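Local coordinates for protein peroxiredoxin (Clostridioides difficile, PDB 6TSB) that is a bifunctional spore coat protein that hydrolyses chitin through this family 18 glycosidase domain and probably reduces peroxides through a separate peroxiredoxin domain, at residues P36-G44 with L53-F61. Numbering follows the deposited sequence.
Sequences PIVAEYVLG and LLDAVIFAF
Tyr-41 beside Ile-58 and Glu-40 beside Val-57 mark the register of the first two parallel strands, 37-43 and 56-64, of the family 18 TIM barrel. The short strand axes diverge by 25°. Alternating bonds establish the pairing: Ile-58 N reaches Glu-40 O at 2.8 Å, and Ile-58 O receives Val-42 N at 2.9 Å. Just before the second strand, Asp-55 grips Val-38 twice: N donates to Val-38 O (2.7 Å), while OD2 accepts Val-38 N through its anti lone pair (2.8 Å, N-H...O 158°); a water also links OD2 with Pro-36 O. Ala-39, Tyr-41, Ile-58 and Ala-60 face the barrel interior. There Ile-58 CD1 lies over one face of the Tyr-41 ring, 3.8 Å from its centroid, a CH-pi contact; chi1 of -56° brings CG2 onto the same ring, 3.4 Å from CE2. On the outer side Val-57 and Phe-59 pack against helix 75-83, and Leu-54 CD1 touches Glu-40 OE1 (3.3 Å). Glu-40 OE2 bonds Ser-331 OG of the second subunit, whose parallel strand continues the sheet past 37-43, consistent with barrel closure by strand exchange. With its hydroxyl bonded to Asp-135 and Asn-203 and a face covered by Ile-58, the Tyr-41 ring should rotate little beside the DxDxE motif.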
loop_
_atom_site.group_PDB
_atom_site.type_symbol
_atom_site.label_atom_id
_atom_site.label_comp_id
_atom_site.label_asym_id
_atom_site.label_seq_id
_atom_site.Cartn_x
_atom_site.Cartn_y
_atom_site.Cartn_z
ATOM N N PRO A 36 -29.623 3.159 1.886
ATOM C CA PRO A 36 -28.673 4.158 2.377
ATOM C C PRO A 36 -28.142 5.054 1.250
ATOM O O PRO A 36 -27.943 4.562 0.164
ATOM C CB PRO A 36 -27.533 3.341 2.994
ATOM C CG PRO A 36 -27.563 2.046 2.223
ATOM C CD PRO A 36 -29.018 1.820 1.849
ATOM N N ILE A 37 -27.967 6.341 1.555
ATOM C CA ILE A 37 -27.858 7.428 0.551
ATOM C C ILE A 37 -26.423 7.918 0.548
ATOM O O ILE A 37 -25.686 7.682 1.544
ATOM C CB ILE A 37 -28.842 8.587 0.800
ATOM C CG1 ILE A 37 -28.558 9.357 2.088
ATOM C CG2 ILE A 37 -30.291 8.131 0.730
ATOM C CD1 ILE A 37 -29.381 10.634 2.202
ATOM N N VAL A 38 -26.037 8.536 -0.562
ATOM C CA VAL A 38 -24.706 9.181 -0.713
ATOM C C VAL A 38 -24.941 10.667 -0.959
ATOM O O VAL A 38 -25.758 11.010 -1.839
ATOM C CB VAL A 38 -23.900 8.554 -1.862
ATOM C CG1 VAL A 38 -22.522 9.159 -1.918
ATOM C CG2 VAL A 38 -23.785 7.046 -1.722
ATOM N N ALA A 39 -24.169 11.501 -0.289
ATOM C CA ALA A 39 -24.311 12.961 -0.376
ATOM C C ALA A 39 -22.940 13.618 -0.319
ATOM O O ALA A 39 -22.028 12.993 0.245
ATOM C CB ALA A 39 -25.188 13.442 0.750
ATOM N N GLU A 40 -22.837 14.840 -0.868
ATOM C CA GLU A 40 -21.703 15.755 -0.622
ATOM C C GLU A 40 -22.203 17.152 -0.282
ATOM O O GLU A 40 -23.217 17.597 -0.857
ATOM C CB GLU A 40 -20.779 15.854 -1.832
ATOM C CG GLU A 40 -20.333 14.511 -2.359
ATOM C CD GLU A 40 -19.293 14.567 -3.470
ATOM O OE1 GLU A 40 -19.703 14.531 -4.664
ATOM O OE2 GLU A 40 -18.090 14.645 -3.143
ATOM N N TYR A 41 -21.488 17.771 0.654
ATOM C CA TYR A 41 -21.399 19.229 0.869
ATOM C C TYR A 41 -20.628 19.770 -0.338
ATOM O O TYR A 41 -19.581 19.210 -0.718
ATOM C CB TYR A 41 -20.772 19.586 2.236
ATOM C CG TYR A 41 -21.696 19.373 3.419
ATOM C CD1 TYR A 41 -21.895 18.111 3.967
ATOM C CD2 TYR A 41 -22.434 20.412 3.964
ATOM C CE1 TYR A 41 -22.774 17.896 5.021
ATOM C CE2 TYR A 41 -23.304 20.216 5.028
ATOM C CZ TYR A 41 -23.471 18.957 5.574
ATOM O OH TYR A 41 -24.341 18.749 6.604
ATOM N N VAL A 42 -21.165 20.833 -0.928
ATOM C CA VAL A 42 -20.572 21.546 -2.087
ATOM C C VAL A 42 -20.256 22.968 -1.634
ATOM O O VAL A 42 -21.202 23.768 -1.550
ATOM C CB VAL A 42 -21.574 21.528 -3.250
ATOM C CG1 VAL A 42 -20.926 22.061 -4.505
ATOM C CG2 VAL A 42 -22.150 20.148 -3.470
ATOM N N LEU A 43 -19.007 23.234 -1.258
ATOM C CA LEU A 43 -18.502 24.583 -0.866
ATOM C C LEU A 43 -17.762 25.240 -2.038
ATOM O O LEU A 43 -16.606 24.847 -2.320
ATOM C CB LEU A 43 -17.555 24.429 0.324
ATOM C CG LEU A 43 -16.973 25.730 0.861
ATOM C CD1 LEU A 43 -18.089 26.664 1.332
ATOM C CD2 LEU A 43 -15.940 25.462 1.960
ATOM N N GLY A 44 -18.371 26.238 -2.673
ATOM C CA GLY A 44 -17.719 26.970 -3.774
ATOM C C GLY A 44 -18.288 26.518 -5.099
ATOM O O GLY A 44 -19.470 26.051 -5.111
ATOM N N LEU A 53 -23.411 10.063 -9.134
ATOM C CA LEU A 53 -22.809 9.437 -7.930
ATOM C C LEU A 53 -23.655 9.660 -6.659
ATOM O O LEU A 53 -23.497 8.832 -5.711
ATOM C CB LEU A 53 -21.414 10.021 -7.716
ATOM C CG LEU A 53 -20.361 9.702 -8.772
ATOM C CD1 LEU A 53 -19.053 10.370 -8.389
ATOM C CD2 LEU A 53 -20.168 8.194 -8.911
ATOM N N LEU A 54 -24.489 10.708 -6.615
ATOM C CA LEU A 54 -25.053 11.298 -5.365
ATOM C C LEU A 54 -26.577 11.155 -5.336
ATOM O O LEU A 54 -27.185 11.301 -6.397
ATOM C CB LEU A 54 -24.672 12.776 -5.312
ATOM C CG LEU A 54 -23.186 13.049 -5.480
ATOM C CD1 LEU A 54 -22.900 14.537 -5.364
ATOM C CD2 LEU A 54 -22.379 12.252 -4.476
ATOM N N ASP A 55 -27.157 10.889 -4.154
ATOM C CA ASP A 55 -28.623 10.981 -3.911
ATOM C C ASP A 55 -28.970 12.424 -3.531
ATOM O O ASP A 55 -30.138 12.828 -3.687
ATOM C CB ASP A 55 -29.083 10.022 -2.806
ATOM C CG ASP A 55 -28.865 8.548 -3.100
ATOM O OD1 ASP A 55 -29.678 8.004 -3.845
ATOM O OD2 ASP A 55 -27.879 7.970 -2.571
ATOM N N ALA A 56 -28.001 13.158 -2.986
ATOM C CA ALA A 56 -28.234 14.516 -2.469
ATOM C C ALA A 56 -26.938 15.321 -2.425
ATOM O O ALA A 56 -25.842 14.756 -2.199
ATOM C CB ALA A 56 -28.852 14.432 -1.105
ATOM N N VAL A 57 -27.101 16.610 -2.676
ATOM C CA VAL A 57 -26.047 17.656 -2.614
ATOM C C VAL A 57 -26.502 18.679 -1.573
ATOM O O VAL A 57 -27.738 19.036 -1.534
ATOM C CB VAL A 57 -25.806 18.309 -3.991
ATOM C CG1 VAL A 57 -25.144 17.335 -4.938
ATOM C CG2 VAL A 57 -27.085 18.845 -4.617
ATOM N N ILE A 58 -25.553 19.123 -0.760
ATOM C CA ILE A 58 -25.822 20.092 0.327
ATOM C C ILE A 58 -24.997 21.320 -0.016
ATOM O O ILE A 58 -23.783 21.261 0.154
ATOM C CB ILE A 58 -25.494 19.529 1.727
ATOM C CG1 ILE A 58 -26.224 18.219 2.032
ATOM C CG2 ILE A 58 -25.808 20.574 2.772
ATOM C CD1 ILE A 58 -25.974 17.673 3.440
ATOM N N PHE A 59 -25.654 22.369 -0.517
ATOM C CA PHE A 59 -25.012 23.677 -0.794
ATOM C C PHE A 59 -24.530 24.290 0.522
ATOM O O PHE A 59 -25.343 24.479 1.443
ATOM C CB PHE A 59 -25.978 24.642 -1.483
ATOM C CG PHE A 59 -25.362 26.001 -1.699
ATOM C CD1 PHE A 59 -24.406 26.197 -2.689
ATOM C CD2 PHE A 59 -25.703 27.076 -0.900
ATOM C CE1 PHE A 59 -23.818 27.438 -2.884
ATOM C CE2 PHE A 59 -25.105 28.317 -1.088
ATOM C CZ PHE A 59 -24.157 28.493 -2.071
ATOM N N ALA A 60 -23.264 24.674 0.586
ATOM C CA ALA A 60 -22.690 25.405 1.733
ATOM C C ALA A 60 -22.128 26.769 1.291
ATOM O O ALA A 60 -21.297 26.836 0.387
ATOM C CB ALA A 60 -21.640 24.518 2.342
ATOM N N PHE A 61 -22.557 27.874 1.918
ATOM C CA PHE A 61 -23.568 27.931 2.969
ATOM C C PHE A 61 -24.525 29.117 2.757
ATOM O O PHE A 61 -24.191 30.018 2.037
ATOM C CB PHE A 61 -22.935 28.203 4.337
ATOM C CG PHE A 61 -22.013 27.145 4.868
ATOM C CD1 PHE A 61 -22.523 26.005 5.453
ATOM C CD2 PHE A 61 -20.639 27.322 4.842
ATOM C CE1 PHE A 61 -21.668 25.040 5.968
ATOM C CE2 PHE A 61 -19.788 26.359 5.366
ATOM C CZ PHE A 61 -20.306 25.217 5.929
HETATM O O HOH W 1 -27.259 5.167 -2.714
#